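Local coordinates for protein glutamate receptor 1 (Adineta vaga, PDB 4IO2) that binds L-glutamate in the two-lobed extracellular domain captured here and, as in related ionotropic glutamate receptors, probably gates an ion channel in response, at residues 84-89 / 208-213; 43-48 / 56-61; 20-25 / 239-244. All coordinates share one frame; numbering follows the deposited sequence. Where two conformers were deposited one is given.

Contact 1: residues 84-89 / 208-213; sequences GDITVT and GIVTPK. With GLU (glutamic acid), chain E.
I86 O takes the backbone hydrogen of G208 N over 3.3 Å. The bond is long but reasonably direct, 154° at the hydrogen, with the donor almost in line with the carbonyl (169° at I86 O). That holds the middle of the 84-89 loop against strand 200-211, while the backbone groups just before and after turn to the bound glutamate. D85 O accepts from the ligand nitrogen GLU N at 2.8 Å, and T87 N donates to the carboxylate oxygen GLU O at 2.8 Å in a nearly straight bond. T87 adds its hydroxyl: with OG1 lying beside its own backbone N (chi1 -54°), it receives a second hydrogen bond from GLU N, also 2.8 Å long. One residue therefore grips both the amino and the carboxylate group of the ligand.

Outward from this shell, I86 and V210 make an apolar side-chain contact. Both I86 methyls, CG2 and CD1, meet V210 CG2 at 3.9 Å, and the two side chains cross at about a right angle. V88 CG2 settles over the backbone of G208, 3.6 Å from G208 N. A water bridges the segments, accepting from G84 N at 2.9 Å and giving a weak bond to G208 O.

D85 centres an inverse gamma turn, and its carboxylate is held by Y67 and S17. R92 bonds both T87 O and the ligand, which R136, A140 and D180 grip as well. This is the glutamate pocket in the cleft of a clamshell ligand-binding domain, the periplasmic-binding-protein fold of ionotropic glutamate receptors.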
ATOM      1  N   GLY A  84      12.547  -8.194   1.927  1.00 12.71           N
ATOM      2  CA  GLY A  84      11.823  -9.422   2.108  1.00 11.50           C
ATOM      3  C   GLY A  84      10.352  -9.157   2.326  1.00 11.49           C
ATOM      4  O   GLY A  84       9.802  -8.073   2.053  1.00 12.12           O
ATOM      5  N   ASP A  85       9.666 -10.187   2.814  1.00 11.44           N
ATOM      6  CA  ASP A  85       8.253 -10.103   3.212  1.00 10.92           C
ATOM      7  C   ASP A  85       8.173  -9.525   4.621  1.00  9.66           C
ATOM      8  O   ASP A  85       7.792 -10.208   5.558  1.00 10.35           O
ATOM      9  CB  ASP A  85       7.559 -11.474   3.121  1.00 11.54           C
ATOM     10  CG  ASP A  85       8.301 -12.635   3.805  1.00 11.29           C
ATOM     11  OD1 ASP A  85       9.500 -12.564   4.083  1.00 11.77           O
ATOM     12  OD2 ASP A  85       7.638 -13.696   4.033  1.00 12.04           O
ATOM     13  N   ILE A  86       8.575  -8.244   4.732  1.00 10.37           N
ATOM     14  CA  ILE A  86       8.734  -7.568   6.008  1.00 10.04           C
ATOM     15  C   ILE A  86       7.646  -6.522   6.149  1.00  9.42           C
ATOM     16  O   ILE A  86       7.577  -5.548   5.384  1.00 10.57           O
ATOM     17  CB  ILE A  86      10.112  -6.885   6.101  1.00 11.10           C
ATOM     18  CG1 ILE A  86      11.259  -7.875   5.845  1.00 12.00           C
ATOM     19  CG2 ILE A  86      10.302  -6.259   7.436  1.00 11.74           C
ATOM     20  CD1 ILE A  86      12.590  -7.197   5.523  1.00 13.52           C
ATOM     21  N   THR A  87       6.731  -6.764   7.094  1.00 10.18           N
ATOM     22  CA  THR A  87       5.616  -5.878   7.302  1.00  9.93           C
ATOM     23  C   THR A  87       6.010  -4.532   7.900  1.00 11.07           C
ATOM     24  O   THR A  87       6.758  -4.456   8.872  1.00 10.81           O
ATOM     25  CB  THR A  87       4.560  -6.559   8.179  1.00 11.00           C
ATOM     26  OG1 THR A  87       4.209  -7.817   7.591  1.00 11.77           O
ATOM     27  CG2 THR A  87       3.283  -5.709   8.334  1.00 12.13           C
ATOM     28  N   VAL A  88       5.469  -3.455   7.339  1.00  9.92           N
ATOM     29  CA  VAL A  88       5.666  -2.094   7.861  1.00  9.98           C
ATOM     30  C   VAL A  88       4.742  -1.937   9.052  1.00 11.46           C
ATOM     31  O   VAL A  88       3.516  -2.074   8.938  1.00 13.30           O
ATOM     32  CB  VAL A  88       5.343  -1.072   6.776  1.00 10.92           C
ATOM     33  CG1 VAL A  88       5.594   0.328   7.319  1.00 13.93           C
ATOM     34  CG2 VAL A  88       6.197  -1.341   5.520  1.00 12.19           C
ATOM     35  N   THR A  89       5.303  -1.710  10.229  1.00 11.47           N
ATOM     36  CA  THR A  89       4.508  -1.532  11.448  1.00 10.50           C
ATOM     37  C   THR A  89       4.932  -0.267  12.180  1.00 11.92           C
ATOM     38  O   THR A  89       6.026   0.213  12.026  1.00 11.28           O
ATOM     39  CB  THR A  89       4.636  -2.692  12.458  1.00 12.17           C
ATOM     40  OG1 THR A  89       5.930  -2.650  13.030  1.00 13.26           O
ATOM     41  CG2 THR A  89       4.403  -4.081  11.801  1.00 11.75           C
ATOM     42  N   GLY A 208       7.695  -3.372   2.961  1.00 10.60           N
ATOM     43  CA  GLY A 208       8.604  -2.319   2.534  1.00 11.30           C
ATOM     44  C   GLY A 208      10.019  -2.781   2.705  1.00 11.26           C
ATOM     45  O   GLY A 208      10.311  -3.656   3.526  1.00 12.57           O
ATOM     46  N   ILE A 209      10.914  -2.141   1.958  1.00 10.05           N
ATOM     47  CA  ILE A 209      12.348  -2.345   2.157  1.00 10.48           C
ATOM     48  C   ILE A 209      12.770  -1.557   3.405  1.00 10.35           C
ATOM     49  O   ILE A 209      12.453  -0.392   3.532  1.00 12.08           O
ATOM     50  CB  ILE A 209      13.145  -1.929   0.902  1.00 10.84           C
ATOM     51  CG1 ILE A 209      12.761  -2.880  -0.235  1.00 12.62           C
ATOM     52  CG2 ILE A 209      14.645  -1.989   1.196  1.00 12.34           C
ATOM     53  CD1 ILE A 209      13.459  -2.562  -1.552  1.00 13.80           C
ATOM     54  N   VAL A 210      13.463  -2.212   4.321  1.00 11.30           N
ATOM     55  CA  VAL A 210      13.923  -1.579   5.540  1.00 10.49           C
ATOM     56  C   VAL A 210      15.178  -0.801   5.240  1.00 10.49           C
ATOM     57  O   VAL A 210      16.098  -1.324   4.624  1.00 12.22           O
ATOM     58  CB  VAL A 210      14.230  -2.632   6.632  1.00 11.31           C
ATOM     59  CG1 VAL A 210      14.589  -1.934   7.926  1.00 12.79           C
ATOM     60  CG2 VAL A 210      13.076  -3.580   6.850  1.00 13.73           C
ATOM     61  N   THR A 211      15.240   0.434   5.716  1.00 11.52           N
ATOM     62  CA  THR A 211      16.419   1.291   5.570  1.00 12.21           C
ATOM     63  C   THR A 211      16.694   1.982   6.900  1.00 13.12           C
ATOM     64  O   THR A 211      15.834   2.059   7.759  1.00 13.23           O
ATOM     65  CB  THR A 211      16.255   2.366   4.462  1.00 14.39           C
ATOM     66  OG1 THR A 211      15.470   3.449   4.930  1.00 16.62           O
ATOM     67  CG2 THR A 211      15.615   1.816   3.209  1.00 13.77           C
ATOM     68  N   PRO A 212      17.869   2.575   7.032  1.00 13.62           N
ATOM     69  CA  PRO A 212      18.082   3.401   8.209  1.00 14.32           C
ATOM     70  C   PRO A 212      17.127   4.583   8.232  1.00 14.64           C
ATOM     71  O   PRO A 212      16.724   5.041   7.162  1.00 15.15           O
ATOM     72  CB  PRO A 212      19.540   3.884   8.048  1.00 17.63           C
ATOM     73  CG  PRO A 212      20.171   2.840   7.173  1.00 15.84           C
ATOM     74  CD  PRO A 212      19.087   2.443   6.213  1.00 15.52           C
ATOM     75  N   LYS A 213      16.846   5.120   9.416  1.00 15.45           N
ATOM     76  CA  LYS A 213      16.136   6.376   9.474  1.00 16.47           C
ATOM     77  C   LYS A 213      16.990   7.482   8.863  1.00 18.24           C
ATOM     78  O   LYS A 213      18.218   7.443   8.922  1.00 19.90           O
ATOM     79  CB  LYS A 213      15.800   6.710  10.922  1.00 18.18           C
ATOM     80  CG  LYS A 213      14.717   5.786  11.479  1.00 18.59           C
ATOM     81  CD  LYS A 213      14.208   6.301  12.800  1.00 20.98           C
ATOM     82  CE  LYS A 213      15.195   6.104  13.902  1.00 23.53           C
ATOM     83  NZ  LYS A 213      14.615   6.608  15.197  1.00 25.42           N
TER
HETATM   84  N   GLU E 303       5.629 -10.271   7.335  1.00 10.91           N
HETATM   85  CA  GLU E 303       5.745 -10.746   8.716  1.00 10.22           C
HETATM   86  C   GLU E 303       6.555  -9.756   9.549  1.00 10.32           C
HETATM   87  O   GLU E 303       7.215  -8.862   8.959  1.00 11.24           O
HETATM   88  CB  GLU E 303       6.393 -12.131   8.810  1.00 12.57           C
HETATM   89  CG  GLU E 303       5.704 -13.256   8.030  1.00 13.19           C
HETATM   90  CD  GLU E 303       4.350 -13.706   8.576  1.00 13.49           C
HETATM   91  OE1 GLU E 303       3.969 -13.252   9.653  1.00 16.05           O
HETATM   92  OE2 GLU E 303       3.711 -14.585   7.939  1.00 13.02           O
HETATM   93  OXT GLU E 303       6.525  -9.858  10.798  1.00 12.48           O
HETATM   94  O   HOH W   1      11.151  -5.631   1.764  1.00 15.76           O

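Contact 2: residues 43-48 / 56-61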
ATOM      1  N   ASP A  43      15.306 -11.777  -7.516  1.00 14.72           N
ATOM      2  CA  ASP A  43      15.026 -11.165  -8.805  1.00 13.94           C
ATOM      3  C   ASP A  43      14.807  -9.645  -8.653  1.00 14.36           C
ATOM      4  O   ASP A  43      15.228  -8.837  -9.505  1.00 15.22           O
ATOM      5  CB  ASP A  43      13.784 -11.780  -9.489  1.00 14.82           C
ATOM      6  CG  ASP A  43      13.987 -13.182  -9.975  1.00 16.31           C
ATOM      7  OD1 ASP A  43      15.111 -13.730  -9.934  1.00 19.50           O
ATOM      8  OD2 ASP A  43      12.978 -13.720 -10.516  1.00 18.38           O
ATOM      9  N   LEU A  44      14.117  -9.246  -7.596  1.00 13.07           N
ATOM     10  CA  LEU A  44      13.889  -7.825  -7.336  1.00 12.54           C
ATOM     11  C   LEU A  44      15.238  -7.086  -7.148  1.00 13.89           C
ATOM     12  O   LEU A  44      15.430  -5.989  -7.686  1.00 14.05           O
ATOM     13  CB  LEU A  44      12.983  -7.652  -6.100  1.00 12.29           C
ATOM     14  CG  LEU A  44      12.765  -6.211  -5.662  1.00 13.49           C
ATOM     15  CD1 LEU A  44      12.173  -5.335  -6.777  1.00 15.33           C
ATOM     16  CD2 LEU A  44      11.926  -6.177  -4.420  1.00 14.58           C
ATOM     17  N   ILE A  45      16.170  -7.670  -6.382  1.00 12.67           N
ATOM     18  CA  ILE A  45      17.475  -7.061  -6.193  1.00 13.63           C
ATOM     19  C   ILE A  45      18.149  -6.846  -7.559  1.00 16.83           C
ATOM     20  O   ILE A  45      18.747  -5.815  -7.791  1.00 17.09           O
ATOM     21  CB  ILE A  45      18.353  -7.944  -5.277  1.00 14.36           C
ATOM     22  CG1 ILE A  45      17.837  -7.856  -3.836  1.00 13.27           C
ATOM     23  CG2 ILE A  45      19.813  -7.548  -5.337  1.00 16.72           C
ATOM     24  CD1 ILE A  45      18.348  -8.987  -2.902  1.00 15.88           C
ATOM     25  N   GLU A  46      18.090  -7.829  -8.441  1.00 16.40           N
ATOM     26  CA  GLU A  46      18.673  -7.680  -9.762  0.52 18.67           C
ATOM     27  C   GLU A  46      18.015  -6.559 -10.585  1.00 17.62           C
ATOM     28  O   GLU A  46      18.708  -5.796 -11.261  1.00 19.22           O
ATOM     29  CB  GLU A  46      18.624  -9.007 -10.513  0.52 20.93           C
ATOM     30  CG  GLU A  46      19.212  -8.973 -11.912  0.52 24.90           C
ATOM     31  CD  GLU A  46      20.650  -8.467 -11.951  0.52 28.27           C
ATOM     32  OE1 GLU A  46      21.361  -8.543 -10.921  0.52 26.95           O
ATOM     33  OE2 GLU A  46      21.067  -7.987 -13.027  0.52 29.85           O
ATOM     34  N   TYR A  47      16.688  -6.438 -10.542  1.00 17.52           N
ATOM     35  CA  TYR A  47      16.026  -5.364 -11.290  1.00 17.80           C
ATOM     36  C   TYR A  47      16.448  -4.015 -10.722  1.00 17.66           C
ATOM     37  O   TYR A  47      16.744  -3.073 -11.464  1.00 21.93           O
ATOM     38  CB  TYR A  47      14.505  -5.472 -11.151  1.00 18.53           C
ATOM     39  CG  TYR A  47      13.826  -6.410 -12.119  1.00 23.18           C
ATOM     40  CD1 TYR A  47      13.728  -6.099 -13.462  1.00 26.92           C
ATOM     41  CD2 TYR A  47      13.234  -7.598 -11.680  1.00 26.02           C
ATOM     42  CE1 TYR A  47      13.081  -6.942 -14.335  1.00 28.08           C
ATOM     43  CE2 TYR A  47      12.585  -8.448 -12.566  1.00 27.87           C
ATOM     44  CZ  TYR A  47      12.520  -8.116 -13.890  1.00 29.47           C
ATOM     45  OH  TYR A  47      11.886  -8.930 -14.826  1.00 36.28           O
ATOM     46  N   LEU A  48      16.529  -3.900  -9.406  1.00 16.01           N
ATOM     47  CA  LEU A  48      16.951  -2.636  -8.799  1.00 16.59           C
ATOM     48  C   LEU A  48      18.446  -2.330  -9.095  1.00 18.96           C
ATOM     49  O   LEU A  48      18.818  -1.190  -9.408  1.00 21.00           O
ATOM     50  CB  LEU A  48      16.752  -2.654  -7.297  1.00 15.55           C
ATOM     51  CG  LEU A  48      15.279  -2.594  -6.858  1.00 16.66           C
ATOM     52  CD1 LEU A  48      15.191  -2.911  -5.393  1.00 18.38           C
ATOM     53  CD2 LEU A  48      14.715  -1.209  -7.161  1.00 19.54           C
ATOM     54  N   ALA A  56      25.636  -5.164  -5.148  1.00 19.80           N
ATOM     55  CA  ALA A  56      24.851  -5.941  -4.196  1.00 19.78           C
ATOM     56  C   ALA A  56      25.707  -6.934  -3.429  1.00 21.93           C
ATOM     57  O   ALA A  56      26.350  -7.805  -4.006  1.00 27.73           O
ATOM     58  CB  ALA A  56      23.744  -6.668  -4.903  1.00 21.91           C
ATOM     59  N   ASP A  57      25.716  -6.775  -2.120  1.00 19.21           N
ATOM     60  CA  ASP A  57      26.310  -7.752  -1.215  1.00 18.26           C
ATOM     61  C   ASP A  57      25.189  -8.406  -0.392  1.00 17.50           C
ATOM     62  O   ASP A  57      24.790  -7.907   0.660  1.00 17.80           O
ATOM     63  CB  ASP A  57      27.352  -7.059  -0.326  1.00 21.00           C
ATOM     64  CG  ASP A  57      27.933  -7.971   0.745  1.00 26.27           C
ATOM     65  OD1 ASP A  57      27.798  -9.203   0.617  1.00 26.40           O
ATOM     66  OD2 ASP A  57      28.565  -7.445   1.699  1.00 29.53           O
ATOM     67  N   VAL A  58      24.656  -9.491  -0.923  1.00 16.64           N
ATOM     68  CA  VAL A  58      23.441 -10.114  -0.392  1.00 17.89           C
ATOM     69  C   VAL A  58      23.830 -11.060   0.747  1.00 17.35           C
ATOM     70  O   VAL A  58      24.678 -11.925   0.570  1.00 19.30           O
ATOM     71  CB  VAL A  58      22.688 -10.865  -1.475  1.00 18.16           C
ATOM     72  CG1 VAL A  58      21.491 -11.592  -0.876  1.00 19.74           C
ATOM     73  CG2 VAL A  58      22.259  -9.931  -2.582  1.00 20.93           C
ATOM     74  N   GLN A  59      23.246 -10.847   1.917  1.00 17.18           N
ATOM     75  CA  GLN A  59      23.576 -11.590   3.119  0.56 18.95           C
ATOM     76  C   GLN A  59      22.322 -12.218   3.708  1.00 18.41           C
ATOM     77  O   GLN A  59      21.410 -11.520   4.136  1.00 17.77           O
ATOM     78  CB  GLN A  59      24.225 -10.660   4.135  0.56 21.51           C
ATOM     79  CG  GLN A  59      25.557 -10.084   3.691  0.56 23.67           C
ATOM     80  CD  GLN A  59      26.682 -11.104   3.760  0.56 26.45           C
ATOM     81  OE1 GLN A  59      26.671 -11.994   4.598  0.56 27.92           O
ATOM     82  NE2 GLN A  59      27.655 -10.972   2.874  0.56 27.46           N
ATOM     83  N   LEU A  60      22.277 -13.544   3.722  1.00 18.52           N
ATOM     84  CA  LEU A  60      21.170 -14.274   4.341  1.00 18.36           C
ATOM     85  C   LEU A  60      21.268 -14.197   5.864  1.00 17.96           C
ATOM     86  O   LEU A  60      22.326 -14.511   6.464  1.00 20.13           O
ATOM     87  CB  LEU A  60      21.218 -15.721   3.890  1.00 18.31           C
ATOM     88  CG  LEU A  60      20.175 -16.706   4.444  1.00 18.82           C
ATOM     89  CD1 LEU A  60      18.780 -16.299   3.979  1.00 18.25           C
ATOM     90  CD2 LEU A  60      20.533 -18.133   4.013  1.00 21.54           C
ATOM     91  N   ALA A  61      20.168 -13.791   6.495  1.00 16.84           N
ATOM     92  CA  ALA A  61      20.124 -13.757   7.956  1.00 18.29           C
ATOM     93  C   ALA A  61      20.301 -15.178   8.478  1.00 20.97           C
ATOM     94  O   ALA A  61      19.834 -16.149   7.866  1.00 21.76           O
ATOM     95  CB  ALA A  61      18.831 -13.166   8.441  1.00 18.13           C
TER
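I45 and V58 point their side chains at each other and meet tip to tip, I45 CD1 reaching to 4.0 Å from V58 CG2. The isoleucine has two arms to offer the strand. Its longer one starts beside the backbone N (chi1 -72°) and then runs out extended through CG1, which carries CD1 across to the valine. The shorter arm, CG2, is directed at the start of the strand instead and comes within 4.1 Å of A56 CB. A single helix residue thus spans two strand residues, touching each with a different methyl.

On the strand side, A56 and V58 are two positions apart, so the alternation of an extended chain puts both side chains on the face turned to the helix. V58 uses CG2 for the contact, the branch lying opposite its own carbonyl carbon. The backbones themselves stay well apart: I45 CA and A56 CA, the closest such pair, are separated by 7.7 Å. What joins the two segments is therefore methyl against methyl at ordinary van der Waals distance.

D57 and Q59 occupy the other face, where a bond from Q59 NE2 to D57 OD1 remains uncertain because Q59 was modelled in two conformers.

I45 also packs on I12 and V14 of strand 9-14 and on I83 from the loop after strand 81-82. Strand 55-60 pairs in parallel with strand 9-14, so helix 40-52 serves as the crossover helix of a beta-alpha-beta unit, although strands 22-25 and 35-38 are inserted ahead of it. Elsewhere on this helix, L44 and Y47 pack against both helix 218-230 and helix 233-242, and L48 against helix 218-230.

Contact 3: residues 20-25 / 239-244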
ATOM      1  N   PHE A  20       9.739 -16.028  -1.662  1.00 11.72           N
ATOM      2  CA  PHE A  20      10.456 -14.757  -1.638  1.00 11.22           C
ATOM      3  C   PHE A  20      11.957 -14.984  -1.670  1.00 12.19           C
ATOM      4  O   PHE A  20      12.652 -14.437  -2.560  1.00 12.97           O
ATOM      5  CB  PHE A  20      10.061 -13.946  -0.406  1.00 10.63           C
ATOM      6  CG  PHE A  20       8.747 -13.184  -0.553  1.00 10.54           C
ATOM      7  CD1 PHE A  20       8.653 -12.141  -1.451  1.00 13.19           C
ATOM      8  CD2 PHE A  20       7.620 -13.556   0.149  1.00 10.71           C
ATOM      9  CE1 PHE A  20       7.455 -11.425  -1.590  1.00 14.28           C
ATOM     10  CE2 PHE A  20       6.412 -12.864   0.026  1.00 11.76           C
ATOM     11  CZ  PHE A  20       6.343 -11.803  -0.850  1.00 13.07           C
ATOM     12  N   THR A  21      12.465 -15.764  -0.708  1.00 11.70           N
ATOM     13  CA  THR A  21      13.863 -16.069  -0.585  1.00 11.93           C
ATOM     14  C   THR A  21      13.958 -17.553  -0.285  1.00 14.09           C
ATOM     15  O   THR A  21      13.595 -18.013   0.791  1.00 15.02           O
ATOM     16  CB  THR A  21      14.572 -15.207   0.506  1.00 13.37           C
ATOM     17  OG1 THR A  21      14.540 -13.846   0.066  1.00 13.62           O
ATOM     18  CG2 THR A  21      16.009 -15.642   0.729  1.00 15.31           C
ATOM     19  N   ILE A  22      14.438 -18.280  -1.288  1.00 14.79           N
ATOM     20  CA  ILE A  22      14.490 -19.730  -1.269  1.00 15.23           C
ATOM     21  C   ILE A  22      15.943 -20.145  -1.118  1.00 17.80           C
ATOM     22  O   ILE A  22      16.777 -19.735  -1.907  1.00 18.86           O
ATOM     23  CB  ILE A  22      13.974 -20.302  -2.587  1.00 16.47           C
ATOM     24  CG1 ILE A  22      12.537 -19.811  -2.856  1.00 16.48           C
ATOM     25  CG2 ILE A  22      14.025 -21.832  -2.547  1.00 19.06           C
ATOM     26  CD1 ILE A  22      12.082 -19.994  -4.331  1.00 19.01           C
ATOM     27  N   VAL A  23      16.240 -20.925  -0.086  1.00 17.76           N
ATOM     28  CA  VAL A  23      17.607 -21.292   0.274  1.00 18.74           C
ATOM     29  C   VAL A  23      17.825 -22.758  -0.104  1.00 21.40           C
ATOM     30  O   VAL A  23      17.081 -23.634   0.352  1.00 25.43           O
ATOM     31  CB  VAL A  23      17.827 -21.067   1.792  1.00 19.42           C
ATOM     32  CG1 VAL A  23      19.241 -21.510   2.235  1.00 23.33           C
ATOM     33  CG2 VAL A  23      17.546 -19.607   2.147  1.00 20.28           C
ATOM     34  N   ALA A  24      18.835 -23.019  -0.927  1.00 22.88           N
ATOM     35  CA  ALA A  24      19.241 -24.376  -1.268  1.00 26.17           C
ATOM     36  C   ALA A  24      20.695 -24.647  -0.894  1.00 27.14           C
ATOM     37  O   ALA A  24      21.557 -23.797  -1.086  1.00 27.10           O
ATOM     38  CB  ALA A  24      19.069 -24.593  -2.773  1.00 27.46           C
ATOM     39  N   ASN A  25      20.972 -25.848  -0.392  1.00 32.24           N
ATOM     40  CA  ASN A  25      22.340 -26.307  -0.185  1.00 37.69           C
ATOM     41  C   ASN A  25      22.833 -27.107  -1.386  1.00 40.10           C
ATOM     42  O   ASN A  25      22.111 -27.980  -1.898  1.00 37.00           O
ATOM     43  CB  ASN A  25      22.437 -27.210   1.044  1.00 46.72           C
ATOM     44  CG  ASN A  25      23.870 -27.349   1.556  1.00 53.87           C
ATOM     45  OD1 ASN A  25      24.819 -26.885   0.921  1.00 54.33           O
ATOM     46  ND2 ASN A  25      24.030 -27.998   2.714  1.00 57.72           N
ATOM     47  N   LYS A 239       3.565 -12.737 -10.220  1.00 14.17           N
ATOM     48  CA  LYS A 239       2.993 -13.806 -11.016  1.00 16.47           C
ATOM     49  C   LYS A 239       4.001 -14.942 -11.196  1.00 16.39           C
ATOM     50  O   LYS A 239       3.678 -16.128 -11.002  1.00 18.23           O
ATOM     51  CB  LYS A 239       2.497 -13.295 -12.372  1.00 19.12           C
ATOM     52  CG  LYS A 239       2.003 -14.379 -13.335  1.00 24.82           C
ATOM     53  CD  LYS A 239       1.511 -13.793 -14.657  1.00 30.56           C
ATOM     54  CE  LYS A 239       1.063 -14.875 -15.657  1.00 38.05           C
ATOM     55  NZ  LYS A 239       0.387 -14.323 -16.870  1.00 42.63           N
ATOM     56  N   LYS A 240       5.247 -14.594 -11.499  1.00 14.86           N
ATOM     57  CA  LYS A 240       6.290 -15.601 -11.740  1.00 15.78           C
ATOM     58  C   LYS A 240       6.472 -16.551 -10.551  1.00 14.20           C
ATOM     59  O   LYS A 240       6.568 -17.755 -10.712  1.00 17.50           O
ATOM     60  CB  LYS A 240       7.631 -14.923 -12.061  1.00 17.60           C
ATOM     61  CG  LYS A 240       8.813 -15.870 -12.174  1.00 19.31           C
ATOM     62  CD  LYS A 240      10.119 -15.150 -12.493  1.00 21.09           C
ATOM     63  CE  LYS A 240      11.276 -16.140 -12.480  1.00 23.39           C
ATOM     64  NZ  LYS A 240      12.591 -15.473 -12.718  1.00 27.76           N
ATOM     65  N   TRP A 241       6.550 -16.000  -9.343  1.00 14.05           N
ATOM     66  CA  TRP A 241       6.867 -16.785  -8.167  1.00 14.09           C
ATOM     67  C   TRP A 241       5.646 -17.345  -7.437  1.00 13.42           C
ATOM     68  O   TRP A 241       5.785 -18.327  -6.713  1.00 16.28           O
ATOM     69  CB  TRP A 241       7.750 -15.953  -7.212  1.00 13.90           C
ATOM     70  CG  TRP A 241       9.119 -15.738  -7.824  1.00 13.98           C
ATOM     71  CD1 TRP A 241       9.584 -14.619  -8.493  1.00 13.51           C
ATOM     72  CD2 TRP A 241      10.178 -16.715  -7.917  1.00 14.30           C
ATOM     73  NE1 TRP A 241      10.857 -14.842  -8.948  1.00 14.34           N
ATOM     74  CE2 TRP A 241      11.244 -16.112  -8.629  1.00 13.78           C
ATOM     75  CE3 TRP A 241      10.327 -18.023  -7.454  1.00 14.33           C
ATOM     76  CZ2 TRP A 241      12.439 -16.766  -8.876  1.00 15.28           C
ATOM     77  CZ3 TRP A 241      11.524 -18.702  -7.717  1.00 16.10           C
ATOM     78  CH2 TRP A 241      12.568 -18.066  -8.437  1.00 16.93           C
ATOM     79  N   PHE A 242       4.485 -16.714  -7.562  1.00 12.28           N
ATOM     80  CA  PHE A 242       3.336 -17.082  -6.720  1.00 13.76           C
ATOM     81  C   PHE A 242       2.178 -17.733  -7.454  1.00 15.03           C
ATOM     82  O   PHE A 242       1.320 -18.351  -6.820  1.00 16.34           O
ATOM     83  CB  PHE A 242       2.806 -15.873  -5.951  1.00 14.42           C
ATOM     84  CG  PHE A 242       3.756 -15.387  -4.869  1.00 13.15           C
ATOM     85  CD1 PHE A 242       4.808 -14.529  -5.194  1.00 13.59           C
ATOM     86  CD2 PHE A 242       3.634 -15.834  -3.560  1.00 14.31           C
ATOM     87  CE1 PHE A 242       5.687 -14.091  -4.189  1.00 14.09           C
ATOM     88  CE2 PHE A 242       4.507 -15.392  -2.551  1.00 14.15           C
ATOM     89  CZ  PHE A 242       5.543 -14.538  -2.895  1.00 15.21           C
ATOM     90  N   GLN A 243       2.148 -17.708  -8.778  1.00 15.83           N
ATOM     91  CA  GLN A 243       1.019 -18.360  -9.487  1.00 19.89           C
ATOM     92  C   GLN A 243       0.859 -19.901  -9.368  1.00 20.20           C
ATOM     93  O   GLN A 243      -0.187 -20.462  -9.615  1.00 28.82           O
ATOM     94  CB  GLN A 243       0.943 -17.907 -10.933  1.00 29.62           C
ATOM     95  CG  GLN A 243       0.060 -16.686 -11.064  1.00 37.83           C
ATOM     96  CD  GLN A 243      -0.577 -16.519 -12.464  1.00 43.13           C
ATOM     97  OE1 GLN A 243      -0.245 -17.234 -13.429  1.00 46.89           O
ATOM     98  NE2 GLN A 243      -1.495 -15.563 -12.568  1.00 41.19           N
ATOM     99  N   THR A 244       1.873 -20.587  -8.936  1.00 24.59           N
ATOM    100  CA  THR A 244       1.862 -22.028  -8.980  1.00 21.47           C
ATOM    101  C   THR A 244       0.870 -22.652  -7.983  1.00 19.50           C
ATOM    102  O   THR A 244       0.681 -22.142  -6.886  1.00 19.33           O
ATOM    103  CB  THR A 244       3.304 -22.487  -8.600  1.00 29.75           C
ATOM    104  OG1 THR A 244       4.266 -21.702  -9.347  1.00 34.50           O
ATOM    105  CG2 THR A 244       3.497 -24.050  -8.857  1.00 31.39           C
TER
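F20 leads the segment with its ring laid under F242. Its CB starts out away from helix 233-242, yet the ring comes back: F242 CZ stands 3.4 Å above the plane of the F20 ring, displaced toward its rim and 3.5 Å from both F20 CE2 and F20 CZ. This is an edge-to-face pair, with centroids 4.9 Å apart and planes at 62°; F242 supplies the edge and F20 the face. Y40 makes a second edge-to-face pair with F20, and D85 packs on the same ring. Cutting F20 back to an alanine would remove the face that F242 CZ meets, and would probably open a gap beside D85 and let the F242 ring turn more loosely.

F20 and T21 together face S17 in a classic beta bulge, and the T21 side chain turns to V41 and L42 of helix 40-52. With I22 the chain enters strand 22-25, and here the side chain does point at the helix. Its CG1 lies beside the backbone N (chi1 -57°) and the rest extends, which places I22 CD1 3.7 Å from W241 CZ3. The approach to the indole is oblique and reaches its six-membered ring. At the other end of the indole, NE1 hydrogen-bonds D43 OD2, on helix 40-52.

Everything that meets between the two segments is carbon: aromatic edge, aromatic face, one methyl and the six-membered-ring carbons of the indole. Dispersion and fit of shape probably carry the contact, perhaps with a small electrostatic gain where the F242 edge at CZ faces the F20 ring.

How the contacts relate
Contact 1 carries the glutamate-binding loop, and the other two each touch it. Contact 3 comes right up to it: F20 CE2 packs 3.6 Å from D85 CB, and the F20 side chain lies about 8 Å from the bound glutamate, a second-shell position behind D85. Contact 2 reaches contact 1 through L48 CD1, 4.2 Å from I209 CD1, and the I45 side chain lies about 12 Å from that of D85. Between contacts 2 and 3 the tie is polar. D43 OD2 forms a salt bridge with K240 NZ at 2.8 Å and probably accepts a hydrogen bond from W241 NE1 at 2.9 Å, joining helix 40-52 to helix 233-242.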